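PDB 6Y3P: KLLA0B12012p from Kluyveromyces lactis, which is Pby1, a direct partner of the mRNA decapping enzyme Dcp2, and whose C-terminal ATP-grasp domain, the part in this structure, probably binds ATP. Local coordinates for residues A[52-55]-A[56-59]; A[91-94]-A[95-99]; A[391-394]-A[395-398]. All coordinates share one frame; numbering follows the deposited sequence.

Interaction 1: A[52-55]-A[56-59]; sequences YGDY and EQLD
Asp54 and Gln57 grip each other at the ends of a type I beta turn, with Tyr55 and Glu56 at its corner. Backbone bonds set the turn: Gln57 N donates to Asp54 O (3.0 Å), while Leu58 N reaches both Asp54 O and Tyr55 O through weaker bonds. The side chain of Gln57 adds a return link. Its OE1 accepts Asp54 N at 2.8 Å in a nearly straight bond (171° at the hydrogen), the donor standing above the amide carbonyl plane. Thr13 OG1 is hydrogen-bonded to the same oxygen, which fixes the amide from two partners. The Asp54 carboxylate runs alongside, OD2 lying 3.5 Å from Gln57 NE2; because Glu18 also brings a like charge close to Asp54, the carboxylate may be somewhat easier to protonate. Replacing Gln57 by alanine would probably leave Asp54 N and Thr13 OG1 without this shared acceptor and make the turn more mobile.

Van der Waals contacts complete the turn. Leu58 CG rests 3.6 Å from Asp54 O, and its CD2 lies 3.7 Å from Gly53 N. At the corner, Tyr55 turns its ring to the carbonyl side (chi1 -172°), where Glu56 OE1 meets its edge, 3.4 Å from Tyr55 CD2. Arg77 makes a cation-pi contact with that ring, which also meets Phe349.

The turn follows strand 48-52 of the parallel sheet and leads, through the N-cap Asp59, into helix 60-65, the start of a beta-alpha-beta crossover to strand 69-71. Leu58 packs on Tyr69 and Ala71 of that strand.

Interaction 2: A[91-94]-A[95-99]; sequences HSYV and VKNRE
Asn97 folds back over the ring of Tyr93 and hydrogen-bonds its side-chain amide to the Tyr93 carbonyl near the end of helix 83-95. This is the tight part of the contact. Asn97 ND2 donates to Tyr93 O at 2.8 Å in a nearly straight bond (168° at the hydrogen); the acceptor lies in the plane of the amide, and the donor is tilted modestly from the plane of the carbonyl it meets. The same amide stacks on one face of the ring, the two planes 18° apart. Its nitrogen sits off-centre toward the rim, with ND2 3.4 Å from Tyr93 CE1. Asn97 CB lies closer to the ring axis, 4.2 Å from the Tyr93 centroid, as a CH-pi contact. Tyr93 swings CG away from its own N (chi1 173°) and alongside its carbonyl carbon, which brings ring and carbonyl within range of a single asparagine. Bond and stack together should keep the amide from flipping.

A weaker backbone bond, Asn97 N to Val94 O at 3.1 Å, draws the chain round after the helix, and Val94 CA sits 3.6 Å from Asn97 O in a CA-H...O contact. Val95 is held more thinly: its CG2 touches His91 O at 3.3 Å, one turn earlier, but the residue is largely solvent-exposed. Lys96 and Arg98 carry their charged ends out on this open side.

Inward, Tyr93 lies against Lys309 and Ala310 of helix 290-313, and its OH is hydrogen-bonded to Glu306. Asn103 ND2 is hydrogen-bonded to Asn97 O, a link within the loop that runs from helix 83-95 to strand 109-113.

Interaction 3: A[391-394]-A[395-398]; sequences FVEV and LKLK
A classic beta bulge interrupts strand 391-396, and the salt bridge of Glu393 with Lys396 spans it. Val394 and Leu395 both pair through the backbone with Val229 of the antiparallel strand 228-239, two residues opposite one. Val394 has the near-helical backbone of the first bulge position (psi -16°), and Leu395 returns to an extended form. The extra residue places the side chains of both on the face turned to helix 290-313, where Val394 meets His301 and Leu395 packs on Ser305, Phe308 and Lys309. It also brings Glu393 and Lys396, three apart and normally on opposite faces of a strand, to the same face.

Glu393 extends its chain toward the lysine, whereas Lys396 bends at every torsion after the first (chi3 -73°) and curls its ammonium group back. Lys396 NZ stands 3.5 Å from Glu393 OE2, a salt bridge whose hydrogen bond is weak. The other carboxylate oxygen lies over the aliphatic part of the lysine: Glu393 OE1 is 3.4 Å from Lys396 CB and 3.8 Å from Lys396 CE. The two side chains thus cross, hydrocarbon against carboxylate as well as charge against charge. Gln228 NE2 from the paired strand is hydrogen-bonded to Glu393 OE2, and Lys396 also touches Gln228.

The glutamate is therefore oriented chiefly by its bond to the glutamine, while the lysine supplies a longer electrostatic hold. With Lys396 exposed, solvent probably screens much of that attraction, and the nearby positive charge would help keep Glu393 ionised.

Overall arrangement
From the N terminus the three contacts follow in series, none nesting or crossing, and each closes only a short local turn or bend. Interaction 1 shapes the loop between strand 48-52 of the parallel sheet and helix 60-65. Interaction 2 ends helix 83-95, its centre about 35 Å from that of interaction 1. Interaction 3 lies far down the chain, in the last strand, an edge of the large antiparallel sheet. Interactions 2 and 3 come within about 8 Å at their nearest atoms without touching; both lean on helix 290-313, which thus joins helix 83-95 to strand 391-396. Interaction 1 stays about 10 Å from interaction 3 at nearest atoms.

Interaction 1: A[52-55]-A[56-59]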
ATOM      1  N   TYR A  52      14.469   3.283 -15.427  1.00 49.35           N
ATOM      2  CA  TYR A  52      13.357   2.533 -14.911  1.00 47.07           C
ATOM      3  C   TYR A  52      13.910   1.116 -14.764  1.00 50.88           C
ATOM      4  O   TYR A  52      14.292   0.487 -15.757  1.00 50.18           O
ATOM      5  CB  TYR A  52      12.115   2.584 -15.830  1.00 47.73           C
ATOM      6  CG  TYR A  52      10.853   2.131 -15.122  1.00 48.26           C
ATOM      7  CD1 TYR A  52      10.675   0.802 -14.755  1.00 50.86           C
ATOM      8  CD2 TYR A  52       9.867   3.040 -14.759  1.00 48.58           C
ATOM      9  CE1 TYR A  52       9.542   0.384 -14.057  1.00 51.82           C
ATOM     10  CE2 TYR A  52       8.711   2.628 -14.087  1.00 48.71           C
ATOM     11  CZ  TYR A  52       8.560   1.296 -13.727  1.00 56.68           C
ATOM     12  OH  TYR A  52       7.443   0.846 -13.053  1.00 57.36           O
ATOM     13  N   GLY A  53      14.058   0.687 -13.516  1.00 47.61           N
ATOM     14  CA  GLY A  53      14.568  -0.631 -13.179  1.00 48.62           C
ATOM     15  C   GLY A  53      13.877  -1.263 -11.988  1.00 54.12           C
ATOM     16  O   GLY A  53      12.989  -0.665 -11.388  1.00 53.31           O
ATOM     17  N   ASP A  54      14.278  -2.501 -11.647  1.00 54.12           N
ATOM     18  CA  ASP A  54      13.839  -3.216 -10.447  1.00 53.83           C
ATOM     19  C   ASP A  54      14.632  -2.562  -9.326  1.00 57.81           C
ATOM     20  O   ASP A  54      15.646  -1.931  -9.625  1.00 58.28           O
ATOM     21  CB  ASP A  54      14.140  -4.725 -10.546  1.00 55.89           C
ATOM     22  CG  ASP A  54      13.259  -5.445 -11.547  1.00 67.13           C
ATOM     23  OD1 ASP A  54      12.018  -5.245 -11.507  1.00 68.10           O
ATOM     24  OD2 ASP A  54      13.802  -6.199 -12.375  1.00 74.41           O
ATOM     25  N   TYR A  55      14.144  -2.629  -8.069  1.00 54.62           N
ATOM     26  CA  TYR A  55      14.763  -1.931  -6.941  1.00 55.01           C
ATOM     27  C   TYR A  55      16.265  -2.114  -6.844  1.00 58.60           C
ATOM     28  O   TYR A  55      16.985  -1.117  -6.733  1.00 57.19           O
ATOM     29  CB  TYR A  55      14.091  -2.247  -5.592  1.00 56.13           C
ATOM     30  CG  TYR A  55      14.635  -1.369  -4.486  1.00 59.43           C
ATOM     31  CD1 TYR A  55      14.466   0.016  -4.521  1.00 61.27           C
ATOM     32  CD2 TYR A  55      15.380  -1.910  -3.441  1.00 61.25           C
ATOM     33  CE1 TYR A  55      14.986   0.836  -3.520  1.00 63.78           C
ATOM     34  CE2 TYR A  55      15.918  -1.101  -2.439  1.00 63.20           C
ATOM     35  CZ  TYR A  55      15.711   0.273  -2.476  1.00 74.59           C
ATOM     36  OH  TYR A  55      16.221   1.076  -1.477  1.00 76.02           O
ATOM     37  N   GLU A  56      16.731  -3.368  -6.945  1.00 56.50           N
ATOM     38  CA  GLU A  56      18.142  -3.726  -6.863  1.00 57.49           C
ATOM     39  C   GLU A  56      18.993  -3.233  -8.037  1.00 61.69           C
ATOM     40  O   GLU A  56      20.203  -3.093  -7.851  1.00 60.51           O
ATOM     41  CB  GLU A  56      18.324  -5.252  -6.659  1.00 59.72           C
ATOM     42  CG  GLU A  56      17.969  -5.778  -5.262  1.00 73.61           C
ATOM     43  CD  GLU A  56      18.229  -4.903  -4.040  1.00 97.53           C
ATOM     44  OE1 GLU A  56      17.284  -4.714  -3.237  1.00 80.99           O
ATOM     45  OE2 GLU A  56      19.372  -4.414  -3.876  1.00 93.00           O
ATOM     46  N   GLN A  57      18.390  -2.963  -9.235  1.00 58.76           N
ATOM     47  CA  GLN A  57      19.189  -2.486 -10.392  1.00 59.39           C
ATOM     48  C   GLN A  57      19.465  -0.967 -10.291  1.00 64.80           C
ATOM     49  O   GLN A  57      20.368  -0.448 -10.959  1.00 63.92           O
ATOM     50  CB  GLN A  57      18.509  -2.795 -11.741  1.00 59.95           C
ATOM     51  CG  GLN A  57      18.178  -4.265 -12.009  1.00 57.09           C
ATOM     52  CD  GLN A  57      17.090  -4.454 -13.042  1.00 67.39           C
ATOM     53  OE1 GLN A  57      16.245  -3.582 -13.293  1.00 68.06           O
ATOM     54  NE2 GLN A  57      17.038  -5.626 -13.625  1.00 61.04           N
ATOM     55  N   LEU A  58      18.680  -0.252  -9.476  1.00 62.55           N
ATOM     56  CA  LEU A  58      18.873   1.199  -9.373  1.00 62.95           C
ATOM     57  C   LEU A  58      20.099   1.583  -8.537  1.00 66.86           C
ATOM     58  O   LEU A  58      20.547   0.792  -7.702  1.00 66.69           O
ATOM     59  CB  LEU A  58      17.603   1.902  -8.879  1.00 61.51           C
ATOM     60  CG  LEU A  58      16.317   1.619  -9.650  1.00 64.79           C
ATOM     61  CD1 LEU A  58      15.139   2.241  -8.949  1.00 63.28           C
ATOM     62  CD2 LEU A  58      16.390   2.117 -11.087  1.00 66.18           C
ATOM     63  N   ASP A  59      20.664   2.773  -8.810  1.00 62.49           N
ATOM     64  CA  ASP A  59      21.841   3.268  -8.110  1.00 62.49           C
ATOM     65  C   ASP A  59      21.460   4.414  -7.193  1.00 67.83           C
ATOM     66  O   ASP A  59      21.380   5.570  -7.625  1.00 66.17           O
ATOM     67  CB  ASP A  59      22.948   3.672  -9.092  1.00 65.02           C
ATOM     68  CG  ASP A  59      24.323   3.866  -8.449  1.00 74.96           C
ATOM     69  OD1 ASP A  59      24.420   3.794  -7.191  1.00 74.08           O
ATOM     70  OD2 ASP A  59      25.303   4.055  -9.197  1.00 79.23           O
TER

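Interaction 2: A[91-94]-A[95-99]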
ATOM      1  N   HIS A  91      -0.031   7.584  13.714  1.00 58.30           N
ATOM      2  CA  HIS A  91      -0.269   7.916  15.124  1.00 60.58           C
ATOM      3  C   HIS A  91       0.259   9.279  15.503  1.00 63.98           C
ATOM      4  O   HIS A  91      -0.467  10.045  16.147  1.00 64.80           O
ATOM      5  CB  HIS A  91       0.323   6.872  16.079  1.00 63.79           C
ATOM      6  CG  HIS A  91      -0.192   5.482  15.895  1.00 68.67           C
ATOM      7  ND1 HIS A  91      -1.469   5.235  15.406  1.00 71.05           N
ATOM      8  CD2 HIS A  91       0.420   4.299  16.150  1.00 72.60           C
ATOM      9  CE1 HIS A  91      -1.583   3.915  15.353  1.00 71.16           C
ATOM     10  NE2 HIS A  91      -0.476   3.305  15.800  1.00 72.18           N
ATOM     11  N   SER A  92       1.511   9.600  15.101  1.00 59.31           N
ATOM     12  CA  SER A  92       2.115  10.881  15.468  1.00 60.14           C
ATOM     13  C   SER A  92       1.496  12.063  14.744  1.00 62.96           C
ATOM     14  O   SER A  92       1.531  13.176  15.262  1.00 63.60           O
ATOM     15  CB  SER A  92       3.632  10.856  15.306  1.00 65.71           C
ATOM     16  OG  SER A  92       4.005  10.484  13.992  1.00 80.85           O
ATOM     17  N   TYR A  93       0.913  11.830  13.565  1.00 56.67           N
ATOM     18  CA  TYR A  93       0.262  12.879  12.791  1.00 55.21           C
ATOM     19  C   TYR A  93      -1.171  13.199  13.277  1.00 60.59           C
ATOM     20  O   TYR A  93      -1.548  14.366  13.276  1.00 61.09           O
ATOM     21  CB  TYR A  93       0.253  12.463  11.325  1.00 53.81           C
ATOM     22  CG  TYR A  93      -0.528  13.363  10.395  1.00 52.35           C
ATOM     23  CD1 TYR A  93      -0.003  14.577   9.962  1.00 54.24           C
ATOM     24  CD2 TYR A  93      -1.754  12.962   9.884  1.00 51.61           C
ATOM     25  CE1 TYR A  93      -0.690  15.378   9.054  1.00 54.58           C
ATOM     26  CE2 TYR A  93      -2.451  13.754   8.974  1.00 52.83           C
ATOM     27  CZ  TYR A  93      -1.917  14.961   8.560  1.00 59.21           C
ATOM     28  OH  TYR A  93      -2.607  15.727   7.654  1.00 57.46           O
ATOM     29  N   VAL A  94      -1.975  12.173  13.618  1.00 57.87           N
ATOM     30  CA  VAL A  94      -3.371  12.340  14.044  1.00 59.49           C
ATOM     31  C   VAL A  94      -3.483  13.047  15.408  1.00 67.25           C
ATOM     32  O   VAL A  94      -4.538  13.630  15.708  1.00 68.50           O
ATOM     33  CB  VAL A  94      -4.225  11.036  13.994  1.00 62.74           C
ATOM     34  CG1 VAL A  94      -4.484  10.589  12.551  1.00 61.61           C
ATOM     35  CG2 VAL A  94      -3.611   9.913  14.826  1.00 62.28           C
ATOM     36  N   VAL A  95      -2.395  13.007  16.215  1.00 63.54           N
ATOM     37  CA  VAL A  95      -2.296  13.666  17.519  1.00 64.32           C
ATOM     38  C   VAL A  95      -2.637  15.160  17.344  1.00 70.58           C
ATOM     39  O   VAL A  95      -3.532  15.662  18.026  1.00 71.43           O
ATOM     40  CB  VAL A  95      -0.905  13.406  18.186  1.00 67.90           C
ATOM     41  CG1 VAL A  95      -0.544  14.465  19.226  1.00 68.56           C
ATOM     42  CG2 VAL A  95      -0.848  12.015  18.795  1.00 67.37           C
ATOM     43  N   LYS A  96      -1.986  15.833  16.375  1.00 67.95           N
ATOM     44  CA  LYS A  96      -2.229  17.242  16.075  1.00 68.48           C
ATOM     45  C   LYS A  96      -3.193  17.441  14.894  1.00 70.84           C
ATOM     46  O   LYS A  96      -3.337  18.573  14.416  1.00 71.75           O
ATOM     47  CB  LYS A  96      -0.900  17.968  15.826  1.00 71.98           C
ATOM     48  CG  LYS A  96      -0.745  19.248  16.652  1.00 93.33           C
ATOM     49  CD  LYS A  96      -0.178  18.987  18.044  1.00 98.12           C
ATOM     50  CE  LYS A  96      -0.415  20.148  18.971  1.00102.33           C
ATOM     51  NZ  LYS A  96       0.026  19.818  20.345  1.00109.08           N
ATOM     52  N   ASN A  97      -3.845  16.355  14.420  1.00 64.17           N
ATOM     53  CA  ASN A  97      -4.782  16.394  13.287  1.00 63.38           C
ATOM     54  C   ASN A  97      -5.972  15.476  13.553  1.00 68.62           C
ATOM     55  O   ASN A  97      -6.088  14.396  12.968  1.00 66.52           O
ATOM     56  CB  ASN A  97      -4.086  16.061  11.947  1.00 60.16           C
ATOM     57  CG  ASN A  97      -3.029  17.050  11.549  1.00 81.38           C
ATOM     58  OD1 ASN A  97      -3.306  18.063  10.907  1.00 84.57           O
ATOM     59  ND2 ASN A  97      -1.791  16.801  11.942  1.00 69.65           N
ATOM     60  N   ARG A  98      -6.829  15.921  14.486  1.00 68.36           N
ATOM     61  CA  ARG A  98      -8.047  15.272  14.984  1.00 68.84           C
ATOM     62  C   ARG A  98      -9.080  15.056  13.876  1.00 71.54           C
ATOM     63  O   ARG A  98      -9.757  14.027  13.883  1.00 71.11           O
ATOM     64  CB  ARG A  98      -8.687  16.143  16.111  1.00 72.98           C
ATOM     65  CG  ARG A  98      -8.764  15.489  17.506  1.00 89.28           C
ATOM     66  CD  ARG A  98     -10.023  15.878  18.307  1.00 91.29           C
ATOM     67  NE  ARG A  98     -10.612  14.741  19.039  1.00 82.13           N
ATOM     68  CZ  ARG A  98     -11.449  13.843  18.510  1.00 83.45           C
ATOM     69  NH1 ARG A  98     -11.800  13.922  17.233  1.00 79.14           N
ATOM     70  NH2 ARG A  98     -11.928  12.854  19.252  1.00 53.71           N
ATOM     71  N   GLU A  99      -9.230  16.029  12.945  1.00 67.64           N
ATOM     72  CA  GLU A  99     -10.262  15.951  11.894  1.00 66.85           C
ATOM     73  C   GLU A  99      -9.900  15.053  10.699  1.00 66.31           C
ATOM     74  O   GLU A  99     -10.796  14.709   9.923  1.00 65.32           O
ATOM     75  CB  GLU A  99     -10.723  17.349  11.409  1.00 69.31           C
ATOM     76  CG  GLU A  99      -9.641  18.351  11.031  1.00 83.03           C
ATOM     77  CD  GLU A  99     -10.150  19.781  10.936  1.00115.94           C
ATOM     78  OE1 GLU A  99     -10.771  20.263  11.913  1.00115.75           O
ATOM     79  OE2 GLU A  99      -9.927  20.424   9.885  1.00116.04           O
TER

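Interaction 3: A[391-394]-A[395-398]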
ATOM      1  N   PHE A 391      -5.731   9.823 -13.811  1.00 50.53           N
ATOM      2  CA  PHE A 391      -4.479  10.037 -13.064  1.00 49.10           C
ATOM      3  C   PHE A 391      -4.660  11.375 -12.357  1.00 52.11           C
ATOM      4  O   PHE A 391      -4.401  12.427 -12.926  1.00 51.97           O
ATOM      5  CB  PHE A 391      -3.289  10.072 -14.021  1.00 50.82           C
ATOM      6  CG  PHE A 391      -1.949   9.720 -13.420  1.00 52.68           C
ATOM      7  CD1 PHE A 391      -1.704   8.439 -12.922  1.00 54.13           C
ATOM      8  CD2 PHE A 391      -0.891  10.625 -13.462  1.00 54.63           C
ATOM      9  CE1 PHE A 391      -0.444   8.092 -12.434  1.00 53.87           C
ATOM     10  CE2 PHE A 391       0.377  10.267 -12.990  1.00 56.92           C
ATOM     11  CZ  PHE A 391       0.587   9.010 -12.470  1.00 54.39           C
ATOM     12  N   VAL A 392      -5.159  11.324 -11.132  1.00 47.44           N
ATOM     13  CA  VAL A 392      -5.550  12.511 -10.381  1.00 47.28           C
ATOM     14  C   VAL A 392      -4.508  12.986  -9.362  1.00 50.79           C
ATOM     15  O   VAL A 392      -4.099  12.223  -8.486  1.00 49.72           O
ATOM     16  CB  VAL A 392      -6.929  12.220  -9.722  1.00 50.31           C
ATOM     17  CG1 VAL A 392      -7.483  13.442  -8.986  1.00 50.29           C
ATOM     18  CG2 VAL A 392      -7.930  11.695 -10.756  1.00 49.83           C
ATOM     19  N   GLU A 393      -4.136  14.269  -9.448  1.00 49.08           N
ATOM     20  CA  GLU A 393      -3.219  14.889  -8.503  1.00 49.13           C
ATOM     21  C   GLU A 393      -3.974  15.189  -7.213  1.00 53.52           C
ATOM     22  O   GLU A 393      -4.867  16.041  -7.219  1.00 54.78           O
ATOM     23  CB  GLU A 393      -2.613  16.153  -9.073  1.00 51.06           C
ATOM     24  CG  GLU A 393      -1.366  16.556  -8.317  1.00 61.37           C
ATOM     25  CD  GLU A 393      -0.990  17.993  -8.578  1.00 81.93           C
ATOM     26  OE1 GLU A 393      -1.451  18.872  -7.817  1.00 82.04           O
ATOM     27  OE2 GLU A 393      -0.317  18.248  -9.598  1.00 80.87           O
ATOM     28  N   VAL A 394      -3.614  14.480  -6.112  1.00 46.63           N
ATOM     29  CA  VAL A 394      -4.298  14.566  -4.818  1.00 45.55           C
ATOM     30  C   VAL A 394      -3.519  15.389  -3.789  1.00 51.81           C
ATOM     31  O   VAL A 394      -4.074  15.788  -2.763  1.00 52.98           O
ATOM     32  CB  VAL A 394      -4.685  13.161  -4.273  1.00 48.53           C
ATOM     33  CG1 VAL A 394      -5.589  12.431  -5.249  1.00 47.51           C
ATOM     34  CG2 VAL A 394      -3.446  12.313  -3.950  1.00 48.48           C
ATOM     35  N   LEU A 395      -2.236  15.626  -4.052  1.00 47.58           N
ATOM     36  CA  LEU A 395      -1.376  16.444  -3.193  1.00 46.47           C
ATOM     37  C   LEU A 395      -0.261  17.007  -4.005  1.00 50.63           C
ATOM     38  O   LEU A 395       0.286  16.309  -4.861  1.00 49.85           O
ATOM     39  CB  LEU A 395      -0.793  15.644  -2.010  1.00 45.32           C
ATOM     40  CG  LEU A 395      -0.005  16.451  -0.958  1.00 49.13           C
ATOM     41  CD1 LEU A 395      -0.940  17.336  -0.096  1.00 48.66           C
ATOM     42  CD2 LEU A 395       0.862  15.547  -0.093  1.00 45.55           C
ATOM     43  N   LYS A 396       0.088  18.265  -3.721  1.00 49.18           N
ATOM     44  CA  LYS A 396       1.226  18.947  -4.312  1.00 50.34           C
ATOM     45  C   LYS A 396       1.907  19.751  -3.231  1.00 58.51           C
ATOM     46  O   LYS A 396       1.268  20.604  -2.605  1.00 59.81           O
ATOM     47  CB  LYS A 396       0.804  19.845  -5.479  1.00 52.48           C
ATOM     48  CG  LYS A 396       1.969  20.316  -6.353  1.00 63.01           C
ATOM     49  CD  LYS A 396       1.806  21.778  -6.837  1.00 70.85           C
ATOM     50  CE  LYS A 396       0.763  22.008  -7.912  1.00 77.34           C
ATOM     51  NZ  LYS A 396       1.126  21.382  -9.213  1.00 88.16           N
ATOM     52  N   LEU A 397       3.190  19.465  -2.982  1.00 56.52           N
ATOM     53  CA  LEU A 397       4.004  20.230  -2.036  1.00 58.21           C
ATOM     54  C   LEU A 397       5.081  20.979  -2.802  1.00 67.01           C
ATOM     55  O   LEU A 397       5.706  20.404  -3.703  1.00 65.28           O
ATOM     56  CB  LEU A 397       4.666  19.332  -0.978  1.00 58.16           C
ATOM     57  CG  LEU A 397       3.744  18.515  -0.066  1.00 62.45           C
ATOM     58  CD1 LEU A 397       4.553  17.542   0.749  1.00 63.41           C
ATOM     59  CD2 LEU A 397       2.930  19.405   0.867  1.00 63.02           C
ATOM     60  N   LYS A 398       5.312  22.256  -2.435  1.00 68.92           N
ATOM     61  CA  LYS A 398       6.354  23.086  -3.041  1.00 71.63           C
ATOM     62  C   LYS A 398       7.608  23.010  -2.180  1.00 80.37           C
ATOM     63  O   LYS A 398       7.701  23.747  -1.189  1.00 83.42           O
ATOM     64  CB  LYS A 398       5.893  24.556  -3.214  1.00 74.59           C
ATOM     65  CG  LYS A 398       5.037  24.785  -4.449  1.00 87.20           C
ATOM     66  CD  LYS A 398       3.986  25.867  -4.225  1.00 96.06           C
ATOM     67  CE  LYS A 398       2.836  25.778  -5.207  1.00108.24           C
ATOM     68  NZ  LYS A 398       1.919  24.637  -4.912  1.00117.49           N
TER